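Local coordinates for protein peptide amidase (Stenotrophomonas maltophilia, PDB 1M22) that probably hydrolyses amide bonds, as a peptide amidase of the amidase signature family, at residues 101-109 with 337-345. Numbering follows the deposited sequence.
Sequences LALQGFRPD and YFNTHRAPL
Phe106 pushes its ring into the bend where the chain leaves helix 319-340, and Ala343 meets it with a CH-pi contact: the methyl CB sits 4.0 Å from the centroid of the Phe106 ring, 20° off the normal. Pro108, two residues further on in the same loop, lays its CD over the centre of the opposite face, so the ring is sandwiched. The torsion at CA, with CG opposite the backbone N (chi1 173°), carries the ring across to the helix end.

Polar atoms line the rim of that ring. His341 O lies near its plane, 3.5 Å from Phe106 CE1, and Tyr337 OH approaches Phe106 CE2 at 3.2 Å, also at the edge. The two aromatic side chains run in from opposite directions; the tyrosine hydroxyl itself is hydrogen-bonded to Asn90.

The remaining contacts are aliphatic. Leu103, its side chain roughly perpendicular to Pro344, brings CD2 to 3.8 Å from Pro344 CG, while its CD1 reaches the edge of the Phe338 ring more loosely. Next to it, Ala102 CB rests 3.7 Å from Leu345 CD1. No hydrogen bond joins the two segments; the backbone hydrogen bonds listed here lie within each one. In 101-109 a type I turn runs from Leu103 to Phe106. In 337-345 a Schellman motif ends the helix: Arg342 takes positive phi, and Ala343 N bonds Phe338 O at 2.9 Å, with a weak Arg342 N to Asn339 O bond inside it, after which Ala343 and Pro344 run past the Phe106 ring.

The contact thus packs the C-terminal end of helix 319-340 against the loop between strand 82-86 and helix 112-119. Helix 348-357 touches Ala102 and Leu345, and Trp133 of helix 132-135 meets both Leu103 and Phe338.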
ATOM      1  N   LEU A 101       0.354   4.807 -21.017  1.00 10.06           N
ATOM      2  CA  LEU A 101       1.089   4.513 -22.239  1.00 11.96           C
ATOM      3  C   LEU A 101       2.101   5.626 -22.524  1.00 13.51           C
ATOM      4  O   LEU A 101       3.060   5.430 -23.268  1.00 16.87           O
ATOM      5  CB  LEU A 101       0.122   4.371 -23.417  1.00 12.64           C
ATOM      6  CG  LEU A 101      -0.772   3.129 -23.380  1.00 13.98           C
ATOM      7  CD1 LEU A 101      -1.766   3.176 -24.529  1.00 15.10           C
ATOM      8  CD2 LEU A 101       0.088   1.877 -23.469  1.00 14.31           C
ATOM      9  N   ALA A 102       1.890   6.791 -21.915  1.00 12.27           N
ATOM     10  CA  ALA A 102       2.783   7.928 -22.113  1.00 14.17           C
ATOM     11  C   ALA A 102       4.191   7.686 -21.567  1.00 14.69           C
ATOM     12  O   ALA A 102       5.160   8.278 -22.048  1.00 17.98           O
ATOM     13  CB  ALA A 102       2.184   9.173 -21.470  1.00 15.49           C
ATOM     14  N   LEU A 103       4.310   6.813 -20.569  1.00 14.13           N
ATOM     15  CA  LEU A 103       5.611   6.528 -19.967  1.00 13.87           C
ATOM     16  C   LEU A 103       6.079   5.084 -20.153  1.00 15.24           C
ATOM     17  O   LEU A 103       6.908   4.593 -19.385  1.00 14.78           O
ATOM     18  CB  LEU A 103       5.574   6.854 -18.472  1.00 13.92           C
ATOM     19  CG  LEU A 103       5.242   8.294 -18.076  1.00 13.32           C
ATOM     20  CD1 LEU A 103       5.154   8.388 -16.564  1.00 13.19           C
ATOM     21  CD2 LEU A 103       6.303   9.241 -18.612  1.00 13.90           C
ATOM     22  N   GLN A 104       5.562   4.410 -21.175  1.00 15.49           N
ATOM     23  CA  GLN A 104       5.931   3.021 -21.435  1.00 17.40           C
ATOM     24  C   GLN A 104       7.419   2.815 -21.724  1.00 16.95           C
ATOM     25  O   GLN A 104       7.940   1.716 -21.542  1.00 19.38           O
ATOM     26  CB  GLN A 104       5.107   2.466 -22.599  1.00 20.34           C
ATOM     27  CG  GLN A 104       5.280   3.230 -23.900  1.00 25.31           C
ATOM     28  CD  GLN A 104       4.550   2.579 -25.056  1.00 29.12           C
ATOM     29  OE1 GLN A 104       3.338   2.369 -25.001  1.00 31.39           O
ATOM     30  NE2 GLN A 104       5.286   2.258 -26.114  1.00 31.19           N
ATOM     31  N   GLY A 105       8.097   3.866 -22.177  1.00 17.03           N
ATOM     32  CA  GLY A 105       9.515   3.752 -22.481  1.00 16.25           C
ATOM     33  C   GLY A 105      10.393   4.579 -21.559  1.00 16.48           C
ATOM     34  O   GLY A 105      11.572   4.807 -21.833  1.00 18.33           O
ATOM     35  N   PHE A 106       9.805   5.025 -20.456  1.00 14.41           N
ATOM     36  CA  PHE A 106      10.492   5.841 -19.463  1.00 11.69           C
ATOM     37  C   PHE A 106      11.062   4.922 -18.378  1.00 10.72           C
ATOM     38  O   PHE A 106      10.311   4.294 -17.630  1.00 11.90           O
ATOM     39  CB  PHE A 106       9.484   6.839 -18.887  1.00 11.07           C
ATOM     40  CG  PHE A 106       9.994   7.642 -17.730  1.00 11.53           C
ATOM     41  CD1 PHE A 106      11.131   8.434 -17.850  1.00 13.35           C
ATOM     42  CD2 PHE A 106       9.306   7.636 -16.524  1.00 11.59           C
ATOM     43  CE1 PHE A 106      11.570   9.211 -16.778  1.00 12.17           C
ATOM     44  CE2 PHE A 106       9.735   8.404 -15.453  1.00 12.22           C
ATOM     45  CZ  PHE A 106      10.867   9.195 -15.580  1.00 12.28           C
ATOM     46  N   ARG A 107      12.390   4.850 -18.297  1.00 11.42           N
ATOM     47  CA  ARG A 107      13.054   3.968 -17.336  1.00 12.22           C
ATOM     48  C   ARG A 107      14.045   4.677 -16.414  1.00 12.03           C
ATOM     49  O   ARG A 107      15.261   4.564 -16.582  1.00 14.89           O
ATOM     50  CB  ARG A 107      13.776   2.850 -18.098  1.00 13.82           C
ATOM     51  CG  ARG A 107      12.896   2.138 -19.115  1.00 13.13           C
ATOM     52  CD  ARG A 107      13.648   1.023 -19.823  1.00 17.56           C
ATOM     53  NE  ARG A 107      12.817   0.350 -20.817  1.00 22.01           N
ATOM     54  CZ  ARG A 107      12.482   0.872 -21.994  1.00 25.68           C
ATOM     55  NH1 ARG A 107      12.909   2.081 -22.335  1.00 26.74           N
ATOM     56  NH2 ARG A 107      11.719   0.184 -22.832  1.00 29.54           N
ATOM     57  N   PRO A 108      13.534   5.414 -15.417  1.00 10.05           N
ATOM     58  CA  PRO A 108      14.375   6.146 -14.462  1.00 10.68           C
ATOM     59  C   PRO A 108      15.139   5.264 -13.472  1.00 11.15           C
ATOM     60  O   PRO A 108      14.812   4.093 -13.279  1.00 12.74           O
ATOM     61  CB  PRO A 108      13.377   7.062 -13.762  1.00 10.53           C
ATOM     62  CG  PRO A 108      12.121   6.242 -13.764  1.00 10.05           C
ATOM     63  CD  PRO A 108      12.105   5.666 -15.161  1.00 10.97           C
ATOM     64  N   ASP A 109      16.155   5.848 -12.844  1.00 12.52           N
ATOM     65  CA  ASP A 109      16.974   5.141 -11.864  1.00 13.20           C
ATOM     66  C   ASP A 109      16.183   4.852 -10.592  1.00 12.49           C
ATOM     67  O   ASP A 109      15.159   5.484 -10.331  1.00 12.17           O
ATOM     68  CB  ASP A 109      18.213   5.971 -11.516  1.00 16.93           C
ATOM     69  CG  ASP A 109      19.041   6.320 -12.736  1.00 25.65           C
ATOM     70  OD1 ASP A 109      19.410   5.394 -13.487  1.00 27.49           O
ATOM     71  OD2 ASP A 109      19.325   7.520 -12.940  1.00 29.20           O
ATOM     72  N   TYR A 337       8.423  16.099 -10.644  1.00  9.43           N
ATOM     73  CA  TYR A 337       8.908  14.748 -10.900  1.00  9.63           C
ATOM     74  C   TYR A 337       9.350  14.592 -12.355  1.00 10.30           C
ATOM     75  O   TYR A 337      10.421  14.045 -12.628  1.00  9.69           O
ATOM     76  CB  TYR A 337       7.819  13.719 -10.551  1.00  9.29           C
ATOM     77  CG  TYR A 337       8.130  12.305 -10.999  1.00  8.92           C
ATOM     78  CD1 TYR A 337       7.956  11.925 -12.327  1.00  8.26           C
ATOM     79  CD2 TYR A 337       8.635  11.360 -10.106  1.00  9.39           C
ATOM     80  CE1 TYR A 337       8.276  10.648 -12.762  1.00  9.09           C
ATOM     81  CE2 TYR A 337       8.961  10.073 -10.531  1.00  7.74           C
ATOM     82  CZ  TYR A 337       8.779   9.727 -11.863  1.00  8.87           C
ATOM     83  OH  TYR A 337       9.106   8.473 -12.320  1.00 11.22           O
ATOM     84  N   PHE A 338       8.531  15.072 -13.291  1.00 10.37           N
ATOM     85  CA  PHE A 338       8.873  14.970 -14.708  1.00 10.63           C
ATOM     86  C   PHE A 338      10.210  15.650 -14.999  1.00 12.27           C
ATOM     87  O   PHE A 338      11.017  15.145 -15.779  1.00 12.14           O
ATOM     88  CB  PHE A 338       7.802  15.621 -15.596  1.00 11.88           C
ATOM     89  CG  PHE A 338       6.528  14.822 -15.736  1.00 10.49           C
ATOM     90  CD1 PHE A 338       6.510  13.443 -15.550  1.00 11.82           C
ATOM     91  CD2 PHE A 338       5.350  15.461 -16.118  1.00 11.51           C
ATOM     92  CE1 PHE A 338       5.334  12.715 -15.747  1.00 11.77           C
ATOM     93  CE2 PHE A 338       4.174  14.741 -16.316  1.00 11.65           C
ATOM     94  CZ  PHE A 338       4.165  13.369 -16.132  1.00 12.29           C
ATOM     95  N   ASN A 339      10.433  16.803 -14.378  1.00 12.24           N
ATOM     96  CA  ASN A 339      11.666  17.555 -14.579  1.00 14.47           C
ATOM     97  C   ASN A 339      12.866  16.882 -13.929  1.00 14.80           C
ATOM     98  O   ASN A 339      13.918  16.739 -14.549  1.00 16.39           O
ATOM     99  CB  ASN A 339      11.505  18.975 -14.026  1.00 17.40           C
ATOM    100  CG  ASN A 339      12.800  19.766 -14.059  1.00 21.37           C
ATOM    101  OD1 ASN A 339      13.671  19.596 -13.204  1.00 24.31           O
ATOM    102  ND2 ASN A 339      12.934  20.632 -15.055  1.00 23.85           N
ATOM    103  N   THR A 340      12.698  16.468 -12.677  1.00 12.54           N
ATOM    104  CA  THR A 340      13.765  15.820 -11.921  1.00 14.29           C
ATOM    105  C   THR A 340      14.305  14.558 -12.592  1.00 13.01           C
ATOM    106  O   THR A 340      15.514  14.328 -12.615  1.00 15.08           O
ATOM    107  CB  THR A 340      13.278  15.447 -10.499  1.00 14.90           C
ATOM    108  OG1 THR A 340      12.898  16.637  -9.798  1.00 16.40           O
ATOM    109  CG2 THR A 340      14.376  14.730  -9.723  1.00 17.19           C
ATOM    110  N   HIS A 341      13.408  13.747 -13.141  1.00 12.76           N
ATOM    111  CA  HIS A 341      13.805  12.497 -13.779  1.00 13.16           C
ATOM    112  C   HIS A 341      13.841  12.562 -15.302  1.00 13.43           C
ATOM    113  O   HIS A 341      13.991  11.538 -15.971  1.00 14.70           O
ATOM    114  CB  HIS A 341      12.872  11.381 -13.306  1.00 12.89           C
ATOM    115  CG  HIS A 341      12.839  11.226 -11.818  1.00 13.14           C
ATOM    116  ND1 HIS A 341      13.882  10.676 -11.102  1.00 13.26           N
ATOM    117  CD2 HIS A 341      11.916  11.605 -10.903  1.00 13.38           C
ATOM    118  CE1 HIS A 341      13.603  10.726  -9.812  1.00 13.69           C
ATOM    119  NE2 HIS A 341      12.416  11.286  -9.663  1.00 13.94           N
ATOM    120  N   ARG A 342      13.712  13.773 -15.840  1.00 13.32           N
ATOM    121  CA  ARG A 342      13.747  14.003 -17.281  1.00 14.29           C
ATOM    122  C   ARG A 342      12.846  13.053 -18.061  1.00 15.01           C
ATOM    123  O   ARG A 342      13.301  12.324 -18.944  1.00 17.19           O
ATOM    124  CB  ARG A 342      15.188  13.892 -17.787  1.00 16.64           C
ATOM    125  CG  ARG A 342      16.154  14.824 -17.069  1.00 20.28           C
ATOM    126  CD  ARG A 342      17.556  14.710 -17.635  1.00 25.13           C
ATOM    127  NE  ARG A 342      17.617  15.141 -19.027  1.00 29.86           N
ATOM    128  CZ  ARG A 342      18.716  15.101 -19.771  1.00 32.03           C
ATOM    129  NH1 ARG A 342      19.847  14.647 -19.254  1.00 32.07           N
ATOM    130  NH2 ARG A 342      18.687  15.517 -21.031  1.00 34.45           N
ATOM    131  N   ALA A 343      11.561  13.074 -17.731  1.00 13.22           N
ATOM    132  CA  ALA A 343      10.587  12.222 -18.399  1.00 13.47           C
ATOM    133  C   ALA A 343      10.277  12.765 -19.793  1.00 13.65           C
ATOM    134  O   ALA A 343      10.577  13.923 -20.098  1.00 14.65           O
ATOM    135  CB  ALA A 343       9.309  12.148 -17.565  1.00 12.45           C
ATOM    136  N   PRO A 344       9.682  11.930 -20.663  1.00 13.48           N
ATOM    137  CA  PRO A 344       9.340  12.360 -22.025  1.00 14.73           C
ATOM    138  C   PRO A 344       8.222  13.404 -22.011  1.00 17.55           C
ATOM    139  O   PRO A 344       7.995  14.105 -22.999  1.00 21.01           O
ATOM    140  CB  PRO A 344       8.938  11.054 -22.708  1.00 14.78           C
ATOM    141  CG  PRO A 344       8.382  10.238 -21.580  1.00 14.88           C
ATOM    142  CD  PRO A 344       9.366  10.504 -20.466  1.00 14.33           C
ATOM    143  N   LEU A 345       7.525  13.489 -20.881  1.00 16.86           N
ATOM    144  CA  LEU A 345       6.452  14.459 -20.678  1.00 17.20           C
ATOM    145  C   LEU A 345       7.067  15.533 -19.792  1.00 17.88           C
ATOM    146  O   LEU A 345       7.776  15.213 -18.838  1.00 18.77           O
ATOM    147  CB  LEU A 345       5.269  13.820 -19.945  1.00 17.45           C
ATOM    148  CG  LEU A 345       4.541  12.658 -20.623  1.00 18.83           C
ATOM    149  CD1 LEU A 345       3.523  12.062 -19.659  1.00 20.12           C
ATOM    150  CD2 LEU A 345       3.862  13.150 -21.892  1.00 20.00           C
TER